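Local coordinates for protein glutathione S-transferase 2 (PDB 1TU7) that conjugates glutathione to electrophilic compounds as a homodimeric pi-class transferase and appears to play a central role in detoxification in the parasitic nematode Onchocerca volvulus, at residues K183-P186 against K187-E190; T84-I87 against D88-C91; L175-F178 against H179-K183. All blocks are in the same frame, centred on the assembly; numbering follows the deposited sequence.

Contact 1 of 3, residues K183-P186 against K187-E190; sequences KDRP and KLKE
P186 and L188 meet across the start of helix 186-197, with K189 closing the turn beside them. The proline has no N-H to give, and at the first turn of a helix none is needed; its phi of -55° already suits the helix. Its CB lies 3.1 Å from K187 N, a consequence of chain connectivity, while its carbonyl accepts the bond that closes the turn. E190 N donates to P186 O at 3.2 Å in an almost straight bond, N-H...O angle 170°. One residue earlier, K189 N reaches R185 O at 2.8 Å. R185 therefore occupies the N-cap, and its psi of 131° marks the break between helix 173-183 and helix 186-197: a short linker with proline at position N1, in the all-helical C-terminal domain of the glutathione transferase fold. K189 has CG anti to its backbone N, and the extended chain beyond carries the ammonium outward, whereas its CB rests 3.3 Å from K183 O, so the carbonyl end of helix 173-183 lies close to the first turn of the next helix. NZ of K189 and OD2 of D184 remain 5.7 Å apart, so any attraction between these opposite charges is probably modest; the D184 carboxylate is hydrogen-bonded to Q180. L188 is the buried member. Its CD1 comes within 4.3 Å of R185 CD, a loose touch on the aliphatic part of the arginine. L188 also packs on L19 and D23 of helix 15-23 and on F155 of helix 149-164. The guanidinium of R185 turns to D23 in a salt bridge, tying the N-cap residue to helix 15-23 of the thioredoxin-like N-terminal domain.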
loop_
_atom_site.group_PDB
_atom_site.type_symbol
_atom_site.label_atom_id
_atom_site.label_comp_id
_atom_site.label_asym_id
_atom_site.label_seq_id
_atom_site.Cartn_x
_atom_site.Cartn_y
_atom_site.Cartn_z
ATOM N N LYS A 183 -3.784 -15.277 18.479
ATOM C CA LYS A 183 -3.640 -14.783 19.842
ATOM C C LYS A 183 -3.099 -15.893 20.738
ATOM O O LYS A 183 -2.467 -15.623 21.745
ATOM C CB LYS A 183 -4.979 -14.276 20.380
ATOM C CG LYS A 183 -4.867 -13.351 21.583
ATOM C CD LYS A 183 -6.235 -12.768 21.905
ATOM C CE LYS A 183 -6.362 -12.215 23.320
ATOM N NZ LYS A 183 -7.711 -11.593 23.466
ATOM N N ASP A 184 -3.325 -17.144 20.350
ATOM C CA ASP A 184 -2.893 -18.288 21.152
ATOM C C ASP A 184 -1.453 -18.677 20.873
ATOM O O ASP A 184 -0.872 -19.505 21.601
ATOM C CB ASP A 184 -3.793 -19.490 20.888
ATOM C CG ASP A 184 -5.128 -19.405 21.583
ATOM O OD1 ASP A 184 -6.002 -20.231 21.227
ATOM O OD2 ASP A 184 -5.380 -18.569 22.463
ATOM N N ARG A 185 -0.835 -18.135 19.825
ATOM C CA ARG A 185 0.580 -18.399 19.613
ATOM C C ARG A 185 1.327 -17.903 20.840
ATOM O O ARG A 185 1.047 -16.814 21.310
ATOM C CB ARG A 185 1.066 -17.727 18.348
ATOM C CG ARG A 185 0.368 -18.269 17.107
ATOM C CD ARG A 185 0.673 -17.510 15.852
ATOM N NE ARG A 185 2.066 -17.606 15.433
ATOM C CZ ARG A 185 2.572 -18.560 14.668
ATOM N NH1 ARG A 185 1.820 -19.541 14.230
ATOM N NH2 ARG A 185 3.835 -18.492 14.309
ATOM N N PRO A 186 2.208 -18.706 21.427
ATOM C CA PRO A 186 2.711 -18.357 22.760
ATOM C C PRO A 186 3.338 -16.970 22.926
ATOM O O PRO A 186 3.073 -16.302 23.931
ATOM C CB PRO A 186 3.734 -19.447 23.036
ATOM C CG PRO A 186 3.148 -20.624 22.346
ATOM C CD PRO A 186 2.715 -20.026 20.985
ATOM N N LYS A 187 4.146 -16.532 21.964
ATOM C CA LYS A 187 4.801 -15.250 22.100
ATOM C C LYS A 187 3.742 -14.136 21.979
ATOM O O LYS A 187 3.848 -13.111 22.645
ATOM C CB LYS A 187 5.934 -15.080 21.066
ATOM C CG LYS A 187 7.105 -16.033 21.339
ATOM C CD LYS A 187 7.922 -16.424 20.115
ATOM C CE LYS A 187 8.830 -17.655 20.388
ATOM N NZ LYS A 187 8.305 -18.992 19.908
ATOM N N LEU A 188 2.739 -14.343 21.140
ATOM C CA LEU A 188 1.674 -13.343 20.993
ATOM C C LEU A 188 0.733 -13.333 22.161
ATOM O O LEU A 188 0.264 -12.289 22.550
ATOM C CB LEU A 188 0.903 -13.542 19.680
ATOM C CG LEU A 188 1.710 -13.333 18.410
ATOM C CD1 LEU A 188 0.850 -13.424 17.182
ATOM C CD2 LEU A 188 2.444 -12.012 18.409
ATOM N N LYS A 189 0.475 -14.484 22.771
ATOM C CA LYS A 189 -0.403 -14.526 23.919
ATOM C C LYS A 189 0.180 -13.662 25.012
ATOM O O LYS A 189 -0.529 -12.860 25.620
ATOM C CB LYS A 189 -0.580 -15.975 24.419
ATOM C CG LYS A 189 -1.500 -16.103 25.619
ATOM C CD LYS A 189 -1.689 -17.566 25.992
ATOM C CE LYS A 189 -2.623 -17.726 27.177
ATOM N NZ LYS A 189 -2.755 -19.183 27.514
ATOM N N GLU A 190 1.452 -13.847 25.304
ATOM C CA GLU A 190 2.103 -13.079 26.365
ATOM C C GLU A 190 2.130 -11.577 26.041
ATOM O O GLU A 190 1.798 -10.715 26.870
ATOM C CB GLU A 190 3.503 -13.635 26.529
ATOM C CG GLU A 190 4.464 -12.866 27.407
ATOM C CD GLU A 190 5.847 -13.521 27.435
ATOM O OE1 GLU A 190 6.449 -13.813 26.348
ATOM O OE2 GLU A 190 6.336 -13.767 28.549
#

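Contact 2 of 3, residues T84-I87 against D88-C91; sequences TTYI and DMFC
The rings of Y86 and F90 form an offset edge-to-face pair, one helical turn apart, with centroids separated by 5.9 Å and planes at 83°. F90 turns its edge to the face of Y86: its CD1 is 3.8 Å from Y86 CZ, which lies in the plane of the F90 ring. Y86 OH also sits near that plane, at the same edge, 3.6 Å from CD1 of F90. Approach to the Y86 ring is oblique for both F90 CD1 and the methyl CE of M89, the latter 4.1 Å from Y86 CD2. Both aromatic side chains place CG anti to the backbone N, which makes them run side by side in the same direction. M89 starts out extended, then bends at chi3, 96°, and this turn brings CE to the tyrosine. L131 of helix 109-132 packs against all three residues. I87 packs on L143, S148 and Y149. The backbone beneath is regular helix: M89 N to T85 O and F90 N to Y86 O are both 2.9 Å, whereas D88 N to T84 O is longer, at 3.3 Å. The T85 hydroxyl bonds back to E81 O, and that of T84 to N77 O and N80 O. The buried D88 carboxylate makes a salt bridge with R68 of the second subunit, which would probably favour its charged form; M89 packs on Q46 of that subunit. The arrangement is an i, i+4 aromatic pair on the first long helix of the C-terminal domain, packed within its own chain, while T84, T85, D88 and M89 of the same turns meet the second subunit at the homodimer interface characteristic of cytosolic glutathione transferases.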
loop_
_atom_site.group_PDB
_atom_site.type_symbol
_atom_site.label_atom_id
_atom_site.label_comp_id
_atom_site.label_asym_id
_atom_site.label_seq_id
_atom_site.Cartn_x
_atom_site.Cartn_y
_atom_site.Cartn_z
ATOM N N THR A 84 3.626 -15.521 -2.757
ATOM C CA THR A 84 4.114 -14.171 -2.493
ATOM C C THR A 84 3.090 -13.115 -2.945
ATOM O O THR A 84 2.829 -12.133 -2.256
ATOM C CB THR A 84 5.459 -13.975 -3.189
ATOM O OG1 THR A 84 6.372 -14.964 -2.709
ATOM C CG2 THR A 84 6.077 -12.593 -2.869
ATOM N N THR A 85 2.536 -13.320 -4.136
ATOM C CA THR A 85 1.536 -12.428 -4.662
ATOM C C THR A 85 0.263 -12.476 -3.826
ATOM O O THR A 85 -0.339 -11.446 -3.521
ATOM C CB THR A 85 1.216 -12.826 -6.096
ATOM O OG1 THR A 85 2.390 -12.679 -6.898
ATOM C CG2 THR A 85 0.163 -11.943 -6.714
ATOM N N TYR A 86 -0.152 -13.684 -3.455
ATOM C CA TYR A 86 -1.381 -13.865 -2.692
ATOM C C TYR A 86 -1.357 -13.165 -1.345
ATOM O O TYR A 86 -2.287 -12.437 -0.980
ATOM C CB TYR A 86 -1.674 -15.359 -2.501
ATOM C CG TYR A 86 -2.925 -15.591 -1.688
ATOM C CD1 TYR A 86 -2.882 -16.185 -0.471
ATOM C CD2 TYR A 86 -4.166 -15.216 -2.168
ATOM C CE1 TYR A 86 -4.001 -16.406 0.280
ATOM C CE2 TYR A 86 -5.317 -15.439 -1.430
ATOM C CZ TYR A 86 -5.224 -16.043 -0.221
ATOM O OH TYR A 86 -6.367 -16.275 0.531
ATOM N N ILE A 87 -0.285 -13.356 -0.588
ATOM C CA ILE A 87 -0.215 -12.717 0.704
ATOM C C ILE A 87 -0.149 -11.212 0.604
ATOM O O ILE A 87 -0.665 -10.524 1.454
ATOM C CB ILE A 87 0.920 -13.266 1.571
ATOM C CG1 ILE A 87 2.307 -12.983 0.980
ATOM C CG2 ILE A 87 0.643 -14.731 1.864
ATOM C CD1 ILE A 87 3.455 -13.560 1.780
ATOM N N ASP A 88 0.489 -10.698 -0.444
ATOM C CA ASP A 88 0.554 -9.256 -0.690
ATOM C C ASP A 88 -0.826 -8.738 -0.978
ATOM O O ASP A 88 -1.302 -7.784 -0.371
ATOM C CB ASP A 88 1.509 -9.044 -1.855
ATOM C CG ASP A 88 1.823 -7.642 -2.157
ATOM O OD1 ASP A 88 1.290 -6.708 -1.509
ATOM O OD2 ASP A 88 2.652 -7.423 -3.094
ATOM N N MET A 89 -1.498 -9.398 -1.911
ATOM C CA MET A 89 -2.859 -9.024 -2.266
ATOM C C MET A 89 -3.748 -9.017 -1.001
ATOM O O MET A 89 -4.528 -8.093 -0.776
ATOM C CB MET A 89 -3.385 -10.012 -3.304
ATOM C CG MET A 89 -4.768 -9.730 -3.781
ATOM S SD MET A 89 -5.358 -11.039 -4.907
ATOM C CE MET A 89 -6.245 -12.038 -3.803
ATOM N N PHE A 90 -3.649 -10.059 -0.193
ATOM C CA PHE A 90 -4.436 -10.176 1.033
ATOM C C PHE A 90 -4.117 -9.012 1.988
ATOM O O PHE A 90 -5.014 -8.335 2.491
ATOM C CB PHE A 90 -4.159 -11.537 1.699
ATOM C CG PHE A 90 -5.273 -12.044 2.592
ATOM C CD1 PHE A 90 -5.889 -13.240 2.318
ATOM C CD2 PHE A 90 -5.697 -11.352 3.690
ATOM C CE1 PHE A 90 -6.920 -13.696 3.065
ATOM C CE2 PHE A 90 -6.736 -11.847 4.464
ATOM C CZ PHE A 90 -7.348 -13.012 4.130
ATOM N N CYS A 91 -2.833 -8.775 2.204
ATOM C CA CYS A 91 -2.378 -7.729 3.096
ATOM C C CYS A 91 -2.856 -6.362 2.615
ATOM O O CYS A 91 -3.290 -5.531 3.413
ATOM C CB CYS A 91 -0.864 -7.792 3.237
ATOM S SG CYS A 91 -0.251 -6.873 4.682
#

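Contact 3 of 3, residues L175-F178 against H179-K183. Unlike the reference sequence in segment 175-178: V177 (reference Ala).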
loop_
_atom_site.group_PDB
_atom_site.type_symbol
_atom_site.label_atom_id
_atom_site.label_comp_id
_atom_site.label_asym_id
_atom_site.label_seq_id
_atom_site.Cartn_x
_atom_site.Cartn_y
_atom_site.Cartn_z
ATOM N N LEU A 175 -12.734 -16.254 10.394
ATOM C CA LEU A 175 -12.019 -15.110 10.947
ATOM C C LEU A 175 -11.920 -15.159 12.446
ATOM O O LEU A 175 -10.879 -14.842 13.017
ATOM C CB LEU A 175 -12.661 -13.815 10.514
ATOM C CG LEU A 175 -12.618 -13.499 9.027
ATOM C CD1 LEU A 175 -13.379 -12.209 8.719
ATOM C CD2 LEU A 175 -11.201 -13.413 8.529
ATOM N N LYS A 176 -13.015 -15.530 13.108
ATOM C CA LYS A 176 -13.044 -15.592 14.565
ATOM C C LYS A 176 -12.011 -16.631 15.045
ATOM O O LYS A 176 -11.245 -16.337 15.966
ATOM C CB LYS A 176 -14.451 -15.940 15.061
ATOM C CG LYS A 176 -14.572 -15.912 16.597
ATOM C CD LYS A 176 -15.952 -16.353 17.060
ATOM C CE LYS A 176 -16.047 -16.434 18.561
ATOM N NZ LYS A 176 -15.997 -15.110 19.181
ATOM N N VAL A 177 -11.981 -17.800 14.401
ATOM C CA VAL A 177 -11.048 -18.859 14.791
ATOM C C VAL A 177 -9.602 -18.465 14.473
ATOM O O VAL A 177 -8.686 -18.728 15.256
ATOM C CB VAL A 177 -11.440 -20.185 14.105
ATOM C CG1 VAL A 177 -10.420 -21.266 14.328
ATOM C CG2 VAL A 177 -12.774 -20.603 14.660
ATOM N N PHE A 178 -9.417 -17.798 13.335
ATOM C CA PHE A 178 -8.085 -17.317 12.968
ATOM C C PHE A 178 -7.551 -16.308 14.003
ATOM O O PHE A 178 -6.395 -16.361 14.409
ATOM C CB PHE A 178 -8.096 -16.702 11.561
ATOM C CG PHE A 178 -6.845 -15.935 11.226
ATOM C CD1 PHE A 178 -6.726 -14.578 11.531
ATOM C CD2 PHE A 178 -5.781 -16.570 10.622
ATOM C CE1 PHE A 178 -5.557 -13.909 11.243
ATOM C CE2 PHE A 178 -4.629 -15.890 10.343
ATOM C CZ PHE A 178 -4.509 -14.550 10.644
ATOM N N HIS A 179 -8.386 -15.351 14.380
ATOM C CA HIS A 179 -7.983 -14.354 15.349
ATOM C C HIS A 179 -7.574 -15.031 16.657
ATOM O O HIS A 179 -6.550 -14.675 17.238
ATOM C CB HIS A 179 -9.096 -13.311 15.560
ATOM C CG HIS A 179 -8.932 -12.513 16.803
ATOM N ND1 HIS A 179 -8.248 -11.321 16.855
ATOM C CD2 HIS A 179 -9.311 -12.789 18.072
ATOM C CE1 HIS A 179 -8.231 -10.890 18.104
ATOM N NE2 HIS A 179 -8.882 -11.759 18.857
ATOM N N GLN A 180 -8.328 -16.025 17.089
ATOM C CA GLN A 180 -8.008 -16.691 18.350
ATOM C C GLN A 180 -6.759 -17.535 18.172
ATOM O O GLN A 180 -5.963 -17.632 19.086
ATOM C CB GLN A 180 -9.186 -17.564 18.853
ATOM C CG GLN A 180 -8.983 -18.040 20.318
ATOM C CD GLN A 180 -8.872 -16.878 21.309
ATOM O OE1 GLN A 180 -9.761 -16.039 21.361
ATOM N NE2 GLN A 180 -7.778 -16.833 22.107
ATOM N N ARG A 181 -6.592 -18.145 17.003
ATOM C CA ARG A 181 -5.414 -18.972 16.745
ATOM C C ARG A 181 -4.136 -18.151 16.834
ATOM O O ARG A 181 -3.141 -18.575 17.423
ATOM C CB ARG A 181 -5.543 -19.620 15.374
ATOM C CG ARG A 181 -4.379 -20.499 14.998
ATOM C CD ARG A 181 -4.527 -21.168 13.649
ATOM N NE ARG A 181 -5.773 -21.913 13.524
ATOM C CZ ARG A 181 -6.084 -23.063 14.137
ATOM N NH1 ARG A 181 -7.277 -23.605 13.900
ATOM N NH2 ARG A 181 -5.233 -23.684 14.969
ATOM N N MET A 182 -4.179 -16.947 16.261
ATOM C CA MET A 182 -3.033 -16.052 16.328
ATOM C C MET A 182 -2.730 -15.615 17.751
ATOM O O MET A 182 -1.570 -15.612 18.198
ATOM C CB MET A 182 -3.296 -14.837 15.446
ATOM C CG MET A 182 -3.209 -15.203 13.964
ATOM S SD MET A 182 -1.545 -15.622 13.350
ATOM C CE MET A 182 -0.720 -14.038 13.547
ATOM N N LYS A 183 -3.784 -15.277 18.479
ATOM C CA LYS A 183 -3.640 -14.783 19.842
ATOM C C LYS A 183 -3.099 -15.893 20.738
ATOM O O LYS A 183 -2.467 -15.623 21.745
ATOM C CB LYS A 183 -4.979 -14.276 20.380
ATOM C CG LYS A 183 -4.867 -13.351 21.583
ATOM C CD LYS A 183 -6.235 -12.768 21.905
ATOM C CE LYS A 183 -6.362 -12.215 23.320
ATOM N NZ LYS A 183 -7.711 -11.593 23.466
#
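Backbone N-H groups bond to the carbonyl four residues earlier throughout, from H179 N to L175 O, 2.9 Å, and on to M182 N bonded to F178 O. The principal side-chain contact on this frame is between F178 and M182. CG of the methionine lies over one face of the F178 ring, 3.9 Å from the centroid and 22° off the normal, which meets the geometry of a CH-pi contact. It is displaced toward the rim, where F178 CZ is its nearest ring atom at 3.6 Å. The sulfur stands farther out, 4.8 Å from the centroid and oblique to the ring, a Met-aromatic contact. The bend at chi2 (-69°) sets SD beside the ring; the further bend at chi3 turns only the terminal methyl. On the solvent-facing side, V177, which differs from the reference sequence, brings CG1 obliquely to the R181 guanidinium, 3.9 Å from NH1. This is a van der Waals touch between a methyl and the bent end of the arginine, whose backbone N donates to V177 O at 2.8 Å. In the C-terminal domain the helix lies against two others: F178 packs on D151 and L154 of helix 149-164 and on L132 of helix 109-132, L175 reaches L125 and F128 of the latter, and the ring of H179 meets that of F155 from helix 149-164.

How the contacts relate
All three contacts belong to the helical C-terminal domain. Contact 2 comes first along the chain, near the start of helix 81-107; contact 3 follows on helix 173-183, and contact 1 takes up where it ends, the two sharing K183. Contacts 1 and 3 have centres about 11 Å apart and touch directly, L188 CD1 lying 3.4 Å from M182 O. Contact 2 stands apart, about 19 Å centre to centre from contact 3 and 24 Å from contact 1. It lies at the dimer interface, D88 meeting R68 of the second subunit, whereas contacts 3 and 1 lead from a partly buried helix to one whose first turn meets helix 15-23 of the N-terminal domain.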